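Local coordinates for spectinomycin 9-adenylyltransferase (Enterococcus faecalis, PDB 6SXJ), which transfers AMP from ATP to the 9-hydroxyl of spectinomycin, releasing diphosphate, and so makes the bacterium resistant to that antibiotic, at residues 88-93 with 128-133; 48-53 with 148-153. All coordinates share one frame; numbering follows the deposited sequence.

Overall arrangement
Both contacts meet neighbouring strands of one mixed sheet. From the N terminus, strand 47-53 comes first and strand 85-91 follows, paired parallel to it. After strand 103-108, the chain reaches helix 130-139, whose start packs back on strand 85-91. This is contact 1, and it closes the shorter loop. The chain then adds edge strand 142-144 and turns through 148-153, which returns to strand 47-53 as contact 2. The second loop encloses the first. Their centres are about 10 Å apart. Backbone bonds of V51 with T88 and I90 join the two strands directly.

Contact 1: 88-93 with 128-133; sequences TIIIQQ and SDLTIM
T88 and L130 bring the two backbones nearest, with 8.8 Å between T88 CA and L130 CA. Residues 88-91 are extended strand, and 130-133 belong to the beginning of a helix; the segments meet through side chains. T88 and I90 point their CB atoms at the helix, while I89 points away. L130 reaches toward both with its CG anti to the backbone N (chi1 178°), and its two methyls divide the work. CD2 meets the branch methyl of I90, with L130 CD2 3.7 Å from I90 CG2. L130 CD1 lies 4.0 Å from T88 CG2. One helical turn further on, M133 bends at its last torsion (chi3 38°). This brings M133 CE to 3.5 Å from T88 OG1, a van der Waals contact of a methyl with a hydroxyl oxygen. T88 thus gives its methyl to L130 and its hydroxyl side to M133. The contact is a small piece of helix-on-sheet packing in the nucleotidyltransferase fold. Strand 85-91 runs between strands 47-53 and 103-108, where I90 also touches V52 and T88 touches I107. On the helix, I132 packs on A165 and I166 of helix 159-173.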
loop_
_atom_site.group_PDB
_atom_site.type_symbol
_atom_site.label_atom_id
_atom_site.label_comp_id
_atom_site.label_asym_id
_atom_site.label_seq_id
_atom_site.Cartn_x
_atom_site.Cartn_y
_atom_site.Cartn_z
ATOM N N THR A 88 6.771 -5.643 0.958
ATOM C CA THR A 88 7.664 -5.141 -0.075
ATOM C C THR A 88 9.108 -5.286 0.382
ATOM O O THR A 88 9.426 -5.045 1.551
ATOM C CB THR A 88 7.388 -3.664 -0.384
ATOM O OG1 THR A 88 6.038 -3.511 -0.827
ATOM C CG2 THR A 88 8.342 -3.157 -1.449
ATOM N N ILE A 89 9.981 -5.656 -0.549
ATOM C CA ILE A 89 11.407 -5.808 -0.291
ATOM C C ILE A 89 12.156 -4.811 -1.162
ATOM O O ILE A 89 11.939 -4.755 -2.381
ATOM C CB ILE A 89 11.885 -7.245 -0.576
ATOM C CG1 ILE A 89 11.052 -8.250 0.223
ATOM C CG2 ILE A 89 13.366 -7.380 -0.263
ATOM C CD1 ILE A 89 11.481 -9.687 0.055
ATOM N N ILE A 90 13.033 -4.031 -0.540
ATOM C CA ILE A 90 13.942 -3.151 -1.257
ATOM C C ILE A 90 15.373 -3.517 -0.893
ATOM O O ILE A 90 15.652 -4.026 0.201
ATOM C CB ILE A 90 13.675 -1.662 -0.951
ATOM C CG1 ILE A 90 13.635 -1.429 0.564
ATOM C CG2 ILE A 90 12.378 -1.208 -1.604
ATOM C CD1 ILE A 90 13.636 0.028 0.948
ATOM N N ILE A 91 16.279 -3.266 -1.837
ATOM C CA ILE A 91 17.716 -3.378 -1.624
ATOM C C ILE A 91 18.219 -2.014 -1.194
ATOM O O ILE A 91 17.924 -1.007 -1.847
ATOM C CB ILE A 91 18.432 -3.847 -2.902
ATOM C CG1 ILE A 91 17.791 -5.129 -3.421
ATOM C CG2 ILE A 91 19.914 -4.058 -2.633
ATOM C CD1 ILE A 91 18.632 -5.879 -4.429
ATOM N N GLN A 92 18.964 -1.965 -0.087
ATOM C CA GLN A 92 19.383 -0.670 0.436
ATOM C C GLN A 92 20.166 0.118 -0.610
ATOM O O GLN A 92 19.931 1.315 -0.805
ATOM C CB GLN A 92 20.219 -0.845 1.701
ATOM C CG GLN A 92 20.420 0.449 2.464
ATOM C CD GLN A 92 21.439 0.315 3.581
ATOM O OE1 GLN A 92 21.777 -0.793 4.001
ATOM N NE2 GLN A 92 21.931 1.447 4.069
ATOM N N GLN A 93 21.110 -0.542 -1.286
ATOM C CA GLN A 93 22.016 0.170 -2.182
ATOM C C GLN A 93 21.293 0.695 -3.415
ATOM O O GLN A 93 21.733 1.680 -4.018
ATOM C CB GLN A 93 23.169 -0.747 -2.591
ATOM C CG GLN A 93 22.730 -1.979 -3.377
ATOM C CD GLN A 93 23.831 -2.542 -4.260
ATOM O OE1 GLN A 93 24.954 -2.031 -4.277
ATOM N NE2 GLN A 93 23.511 -3.599 -5.003
ATOM N N SER A 128 6.518 3.620 -9.023
ATOM C CA SER A 128 6.336 4.994 -8.577
ATOM C C SER A 128 5.579 5.061 -7.258
ATOM O O SER A 128 5.807 5.974 -6.457
ATOM C CB SER A 128 5.601 5.797 -9.650
ATOM O OG SER A 128 4.786 6.791 -9.058
ATOM N N ASP A 129 4.683 4.104 -7.006
ATOM C CA ASP A 129 3.911 4.133 -5.771
ATOM C C ASP A 129 4.791 3.879 -4.556
ATOM O O ASP A 129 4.476 4.340 -3.453
ATOM C CB ASP A 129 2.787 3.100 -5.830
ATOM C CG ASP A 129 1.574 3.604 -6.579
ATOM O OD1 ASP A 129 1.307 4.822 -6.524
ATOM O OD2 ASP A 129 0.887 2.787 -7.228
ATOM N N LEU A 130 5.891 3.142 -4.731
ATOM C CA LEU A 130 6.794 2.874 -3.620
ATOM C C LEU A 130 7.406 4.152 -3.066
ATOM O O LEU A 130 7.825 4.180 -1.903
ATOM C CB LEU A 130 7.887 1.906 -4.072
ATOM C CG LEU A 130 8.962 1.552 -3.048
ATOM C CD1 LEU A 130 8.383 0.827 -1.843
ATOM C CD2 LEU A 130 10.027 0.706 -3.725
ATOM N N THR A 131 7.463 5.215 -3.864
ATOM C CA THR A 131 7.960 6.480 -3.335
ATOM C C THR A 131 7.048 7.020 -2.239
ATOM O O THR A 131 7.518 7.668 -1.299
ATOM C CB THR A 131 8.104 7.508 -4.461
ATOM O OG1 THR A 131 9.212 7.144 -5.292
ATOM C CG2 THR A 131 8.339 8.903 -3.890
ATOM N N ILE A 132 5.742 6.795 -2.358
ATOM C CA ILE A 132 4.814 7.235 -1.322
ATOM C C ILE A 132 4.910 6.330 -0.104
ATOM O O ILE A 132 4.743 6.789 1.035
ATOM C CB ILE A 132 3.387 7.259 -1.891
ATOM C CG1 ILE A 132 3.365 8.007 -3.227
ATOM C CG2 ILE A 132 2.429 7.914 -0.920
ATOM C CD1 ILE A 132 2.077 7.819 -4.004
ATOM N N MET A 133 5.177 5.042 -0.321
ATOM C CA MET A 133 5.328 4.107 0.784
ATOM C C MET A 133 6.576 4.424 1.591
ATOM O O MET A 133 6.514 4.578 2.817
ATOM C CB MET A 133 5.384 2.679 0.242
ATOM C CG MET A 133 4.275 2.357 -0.737
ATOM S SD MET A 133 4.419 0.726 -1.476
ATOM C CE MET A 133 5.013 -0.253 -0.091
#

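Contact 2: 48-53 with 148-153; sequences DFLVVV and YDLEEL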
loop_
_atom_site.group_PDB
_atom_site.type_symbol
_atom_site.label_atom_id
_atom_site.label_comp_id
_atom_site.label_asym_id
_atom_site.label_seq_id
_atom_site.Cartn_x
_atom_site.Cartn_y
_atom_site.Cartn_z
ATOM N N ASP A 48 1.132 -4.267 6.907
ATOM C CA ASP A 48 1.999 -3.757 5.852
ATOM C C ASP A 48 3.447 -3.846 6.311
ATOM O O ASP A 48 3.823 -3.225 7.312
ATOM C CB ASP A 48 1.649 -2.309 5.507
ATOM C CG ASP A 48 0.237 -2.152 4.970
ATOM O OD1 ASP A 48 -0.021 -2.624 3.843
ATOM O OD2 ASP A 48 -0.612 -1.542 5.665
ATOM N N PHE A 49 4.265 -4.582 5.561
ATOM C CA PHE A 49 5.659 -4.798 5.918
ATOM C C PHE A 49 6.574 -4.202 4.859
ATOM O O PHE A 49 6.376 -4.428 3.658
ATOM C CB PHE A 49 5.965 -6.289 6.068
ATOM C CG PHE A 49 5.220 -6.956 7.172
ATOM C CD1 PHE A 49 3.997 -7.560 6.939
ATOM C CD2 PHE A 49 5.757 -7.014 8.442
ATOM C CE1 PHE A 49 3.327 -8.202 7.942
ATOM C CE2 PHE A 49 5.083 -7.636 9.453
ATOM C CZ PHE A 49 3.861 -8.230 9.211
ATOM N N LEU A 50 7.588 -3.466 5.312
ATOM C CA LEU A 50 8.714 -3.062 4.482
ATOM C C LEU A 50 9.950 -3.809 4.962
ATOM O O LEU A 50 10.271 -3.784 6.160
ATOM C CB LEU A 50 8.952 -1.554 4.545
ATOM C CG LEU A 50 10.019 -1.007 3.597
ATOM C CD1 LEU A 50 9.534 -1.078 2.172
ATOM C CD2 LEU A 50 10.352 0.417 3.972
ATOM N N VAL A 51 10.620 -4.491 4.038
ATOM C CA VAL A 51 11.788 -5.310 4.341
ATOM C C VAL A 51 12.959 -4.804 3.512
ATOM O O VAL A 51 12.811 -4.515 2.318
ATOM C CB VAL A 51 11.517 -6.800 4.055
ATOM C CG1 VAL A 51 12.773 -7.632 4.290
ATOM C CG2 VAL A 51 10.367 -7.308 4.900
ATOM N N VAL A 52 14.122 -4.699 4.142
ATOM C CA VAL A 52 15.322 -4.188 3.496
ATOM C C VAL A 52 16.386 -5.274 3.519
ATOM O O VAL A 52 16.628 -5.894 4.563
ATOM C CB VAL A 52 15.840 -2.910 4.175
ATOM C CG1 VAL A 52 17.073 -2.389 3.445
ATOM C CG2 VAL A 52 14.750 -1.852 4.207
ATOM N N VAL A 53 17.038 -5.476 2.374
ATOM C CA VAL A 53 18.029 -6.522 2.180
ATOM C C VAL A 53 19.286 -5.890 1.595
ATOM O O VAL A 53 19.292 -4.737 1.168
ATOM C CB VAL A 53 17.511 -7.645 1.259
ATOM C CG1 VAL A 53 16.375 -8.395 1.934
ATOM C CG2 VAL A 53 17.068 -7.073 -0.085
ATOM N N TYR A 148 19.184 -1.249 12.738
ATOM C CA TYR A 148 19.108 0.148 12.330
ATOM C C TYR A 148 17.657 0.585 12.187
ATOM O O TYR A 148 16.781 -0.209 11.841
ATOM C CB TYR A 148 19.854 0.398 10.998
ATOM C CG TYR A 148 21.237 -0.219 10.943
ATOM C CD1 TYR A 148 22.374 0.541 11.192
ATOM C CD2 TYR A 148 21.403 -1.562 10.643
ATOM C CE1 TYR A 148 23.643 -0.026 11.147
ATOM C CE2 TYR A 148 22.664 -2.136 10.602
ATOM C CZ TYR A 148 23.779 -1.363 10.857
ATOM O OH TYR A 148 25.033 -1.930 10.802
ATOM N N ASP A 149 17.408 1.852 12.511
ATOM C CA ASP A 149 16.127 2.470 12.201
ATOM C C ASP A 149 16.016 2.662 10.693
ATOM O O ASP A 149 17.016 2.842 9.991
ATOM C CB ASP A 149 15.985 3.815 12.919
ATOM C CG ASP A 149 15.494 3.667 14.339
ATOM O OD1 ASP A 149 14.713 2.732 14.599
ATOM O OD2 ASP A 149 15.882 4.489 15.195
ATOM N N LEU A 150 14.784 2.616 10.192
ATOM C CA LEU A 150 14.573 2.701 8.753
ATOM C C LEU A 150 15.211 3.961 8.179
ATOM O O LEU A 150 15.880 3.912 7.140
ATOM C CB LEU A 150 13.077 2.661 8.443
ATOM C CG LEU A 150 12.690 2.715 6.962
ATOM C CD1 LEU A 150 13.420 1.654 6.163
ATOM C CD2 LEU A 150 11.178 2.554 6.831
ATOM N N GLU A 151 15.035 5.098 8.859
ATOM C CA GLU A 151 15.544 6.366 8.344
ATOM C C GLU A 151 17.050 6.312 8.105
ATOM O O GLU A 151 17.582 7.076 7.287
ATOM C CB GLU A 151 15.198 7.495 9.316
ATOM C CG GLU A 151 15.877 7.382 10.676
ATOM C CD GLU A 151 15.176 8.200 11.751
ATOM O OE1 GLU A 151 14.242 8.956 11.410
ATOM O OE2 GLU A 151 15.557 8.088 12.938
ATOM N N GLU A 152 17.757 5.432 8.818
ATOM C CA GLU A 152 19.193 5.287 8.605
ATOM C C GLU A 152 19.525 4.515 7.337
ATOM O O GLU A 152 20.678 4.543 6.888
ATOM C CB GLU A 152 19.857 4.567 9.781
ATOM C CG GLU A 152 19.539 5.124 11.145
ATOM C CD GLU A 152 20.331 4.421 12.229
ATOM O OE1 GLU A 152 19.714 3.738 13.074
ATOM O OE2 GLU A 152 21.578 4.536 12.219
ATOM N N LEU A 153 18.559 3.800 6.773
ATOM C CA LEU A 153 18.794 2.959 5.614
ATOM C C LEU A 153 18.247 3.564 4.329
ATOM O O LEU A 153 18.378 2.944 3.272
ATOM C CB LEU A 153 18.167 1.581 5.830
ATOM C CG LEU A 153 18.442 0.843 7.137
ATOM C CD1 LEU A 153 17.392 -0.251 7.296
ATOM C CD2 LEU A 153 19.836 0.257 7.168
#
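A short turn carrying L150 and L153 faces L50 and V52 of an extended strand, with V52 CA 8.2 Å from L153 CA. L50 and V52 direct their CB atoms at the turn, and V51 between them points away. L150 touches both. Its CG is anti to the backbone N (chi1 -179°), and the end of the side chain comes nearer the strand than its first bond suggests. L150 CD2 lies 3.7 Å from L50 CD2, and the two leucines cross at about a right angle. L150 CD1 lies 4.0 Å from L50 CD2 and 4.2 Å from V52 CG2. That valine methyl also meets L153, more loosely, at 4.4 Å from V52 CG2 to L153 CD1. Apolar residues of the loop after edge strand 142-144 thus pack on one face of the sheet. D48, on the same strand, fits the D-x-D motif of nucleotidyltransferases, consistent with a place near the active site. A137 of helix 130-139 touches both L50 and L150. Y148 O is hydrogen-bonded to Y31 OH of strand 27-33. Bonds within the turn help to shape it. L153 N donates to L150 O at 2.7 Å, and D149 N donates to E152 OE1 at 3.0 Å, meeting the carboxylate on its anti side and 34° out of its plane.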